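Long-range contact in putative citrate lyase, alfa subunit (Streptococcus mutans, PDB 2HJ0), which is a putative alpha subunit of the citrate lyase family, an alpha/beta protein of the CitF type built on two large mixed sheets: residues 382-387 with 430-435. Residues are numbered along the deposited sequence; the frame is centred on the assembly and turned at random.
Sequences NVNVMT and TVITPG
A classic beta bulge joins Val383 to Ile432 and Thr433 where the short strand 383-384 meets the loop leading to strand 440-442. Both Ile432 N, at 3.1 Å, and Thr433 N, at 3.2 Å, donate to Val383 O; the first arrives almost in line with the carbonyl bond and the second tilts out of its plane. One acceptor thus serves two successive amides, while Val383 N returns a nearly straight bond of 2.8 Å to Thr433 O and closes the antiparallel hydrogen-bonded pair.

Polar side chains join the segments at both ends of the contact. At one, the amide oxygen OD1 of Asn382 accepts from Gly435 N at 2.8 Å, just beyond Pro434; with CG anti to its own carbonyl carbon (chi1 -68°), the carboxamide oxygen meets the Gly435 amide, which tilts 17° from the carbonyl plane. At the other, the hydroxyls of Thr387 and Thr430 share a hydrogen bond, OG1 to OG1, of 2.6 Å, their side chains crossing at about a right angle. Asn384 orders the turn leading to Thr387: its OD1 takes Thr387 N in the carbonyl plane, on a lone pair, and Met386 N from above that plane, while its ND2 donates to Thr387 O at 2.7 Å.

Ile432 supplies the apolar part. Its CD1 packs against CB and CG of selenomethionine Met386, and its CG2 lies 3.7 Å from Val385 CG2. Thr433 OG1 is hydrogen-bonded to His400 ND1, in helix 400-406, and Val431 N to Asp506 of strand 504-511; the buried loop touches both elements. The whole combines a classic bulge in a single antiparallel bridge with an Asx turn at Asn384.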
loop_
_atom_site.group_PDB
_atom_site.type_symbol
_atom_site.label_atom_id
_atom_site.label_comp_id
_atom_site.label_asym_id
_atom_site.label_seq_id
_atom_site.Cartn_x
_atom_site.Cartn_y
_atom_site.Cartn_z
ATOM N N ASN A 382 1.092 -36.935 -1.274
ATOM C CA ASN A 382 1.900 -35.916 -0.620
ATOM C C ASN A 382 3.017 -35.549 -1.573
ATOM O O ASN A 382 3.588 -36.419 -2.224
ATOM C CB ASN A 382 2.503 -36.429 0.688
ATOM C CG ASN A 382 1.459 -36.664 1.750
ATOM O OD1 ASN A 382 0.472 -35.940 1.825
ATOM N ND2 ASN A 382 1.674 -37.668 2.586
ATOM N N VAL A 383 3.336 -34.264 -1.648
ATOM C CA VAL A 383 4.378 -33.804 -2.549
ATOM C C VAL A 383 5.592 -33.248 -1.809
ATOM O O VAL A 383 5.448 -32.526 -0.821
ATOM C CB VAL A 383 3.831 -32.711 -3.496
ATOM C CG1 VAL A 383 4.894 -32.322 -4.496
ATOM C CG2 VAL A 383 2.580 -33.207 -4.211
ATOM N N ASN A 384 6.783 -33.595 -2.301
ATOM C CA ASN A 384 8.053 -33.136 -1.732
ATOM C C ASN A 384 8.815 -32.300 -2.740
ATOM O O ASN A 384 9.086 -32.742 -3.852
ATOM C CB ASN A 384 8.923 -34.332 -1.300
ATOM C CG ASN A 384 10.365 -33.929 -0.938
ATOM O OD1 ASN A 384 10.612 -32.918 -0.273
ATOM N ND2 ASN A 384 11.313 -34.742 -1.362
ATOM N N VAL A 385 9.140 -31.077 -2.346
ATOM C CA VAL A 385 9.897 -30.166 -3.198
ATOM C C VAL A 385 11.087 -29.591 -2.413
ATOM O O VAL A 385 11.736 -28.649 -2.866
ATOM C CB VAL A 385 9.011 -29.004 -3.705
ATOM C CG1 VAL A 385 8.010 -29.520 -4.725
ATOM C CG2 VAL A 385 8.288 -28.358 -2.536
HETATM N N MSE A 386 11.365 -30.168 -1.240
HETATM C CA MSE A 386 12.468 -29.725 -0.387
HETATM C C MSE A 386 13.743 -30.560 -0.504
HETATM O O MSE A 386 14.794 -30.045 -0.880
HETATM C CB MSE A 386 12.045 -29.702 1.088
HETATM C CG MSE A 386 11.581 -28.355 1.612
HETATM SE SE MSE A 386 12.925 -26.997 1.486
HETATM C CE MSE A 386 14.310 -27.871 2.545
ATOM N N THR A 387 13.650 -31.846 -0.192
ATOM C CA THR A 387 14.822 -32.713 -0.231
ATOM C C THR A 387 14.897 -33.637 -1.439
ATOM O O THR A 387 13.881 -34.056 -1.976
ATOM C CB THR A 387 14.877 -33.559 1.028
ATOM O OG1 THR A 387 13.648 -34.270 1.158
ATOM C CG2 THR A 387 15.058 -32.686 2.241
ATOM N N THR A 430 10.533 -35.749 2.651
ATOM C CA THR A 430 10.038 -34.521 3.275
ATOM C C THR A 430 8.679 -34.141 2.685
ATOM O O THR A 430 8.476 -34.246 1.484
ATOM C CB THR A 430 10.990 -33.329 3.044
ATOM O OG1 THR A 430 12.340 -33.732 3.288
ATOM C CG2 THR A 430 10.629 -32.186 3.982
ATOM N N VAL A 431 7.754 -33.693 3.524
ATOM C CA VAL A 431 6.439 -33.302 3.038
ATOM C C VAL A 431 6.249 -31.792 3.049
ATOM O O VAL A 431 6.329 -31.161 4.104
ATOM C CB VAL A 431 5.312 -33.895 3.895
ATOM C CG1 VAL A 431 3.964 -33.402 3.396
ATOM C CG2 VAL A 431 5.372 -35.397 3.873
ATOM N N ILE A 432 5.993 -31.210 1.879
ATOM C CA ILE A 432 5.759 -29.775 1.799
ATOM C C ILE A 432 4.286 -29.511 1.501
ATOM O O ILE A 432 3.686 -28.616 2.094
ATOM C CB ILE A 432 6.652 -29.082 0.734
ATOM C CG1 ILE A 432 8.068 -28.891 1.280
ATOM C CG2 ILE A 432 6.107 -27.697 0.410
ATOM C CD1 ILE A 432 8.720 -30.160 1.727
ATOM N N THR A 433 3.702 -30.297 0.604
ATOM C CA THR A 433 2.294 -30.132 0.256
ATOM C C THR A 433 1.519 -31.428 0.477
ATOM O O THR A 433 1.806 -32.458 -0.131
ATOM C CB THR A 433 2.116 -29.721 -1.221
ATOM O OG1 THR A 433 2.829 -28.505 -1.471
ATOM C CG2 THR A 433 0.634 -29.527 -1.550
ATOM N N PRO A 434 0.513 -31.392 1.348
ATOM C CA PRO A 434 -0.314 -32.566 1.654
ATOM C C PRO A 434 -1.139 -33.050 0.461
ATOM O O PRO A 434 -1.630 -32.245 -0.335
ATOM C CB PRO A 434 -1.198 -32.083 2.803
ATOM C CG PRO A 434 -1.382 -30.626 2.479
ATOM C CD PRO A 434 0.018 -30.192 2.042
ATOM N N GLY A 435 -1.283 -34.369 0.351
ATOM C CA GLY A 435 -2.025 -34.954 -0.746
ATOM C C GLY A 435 -3.426 -34.408 -0.856
ATOM O O GLY A 435 -3.996 -34.287 -1.949
#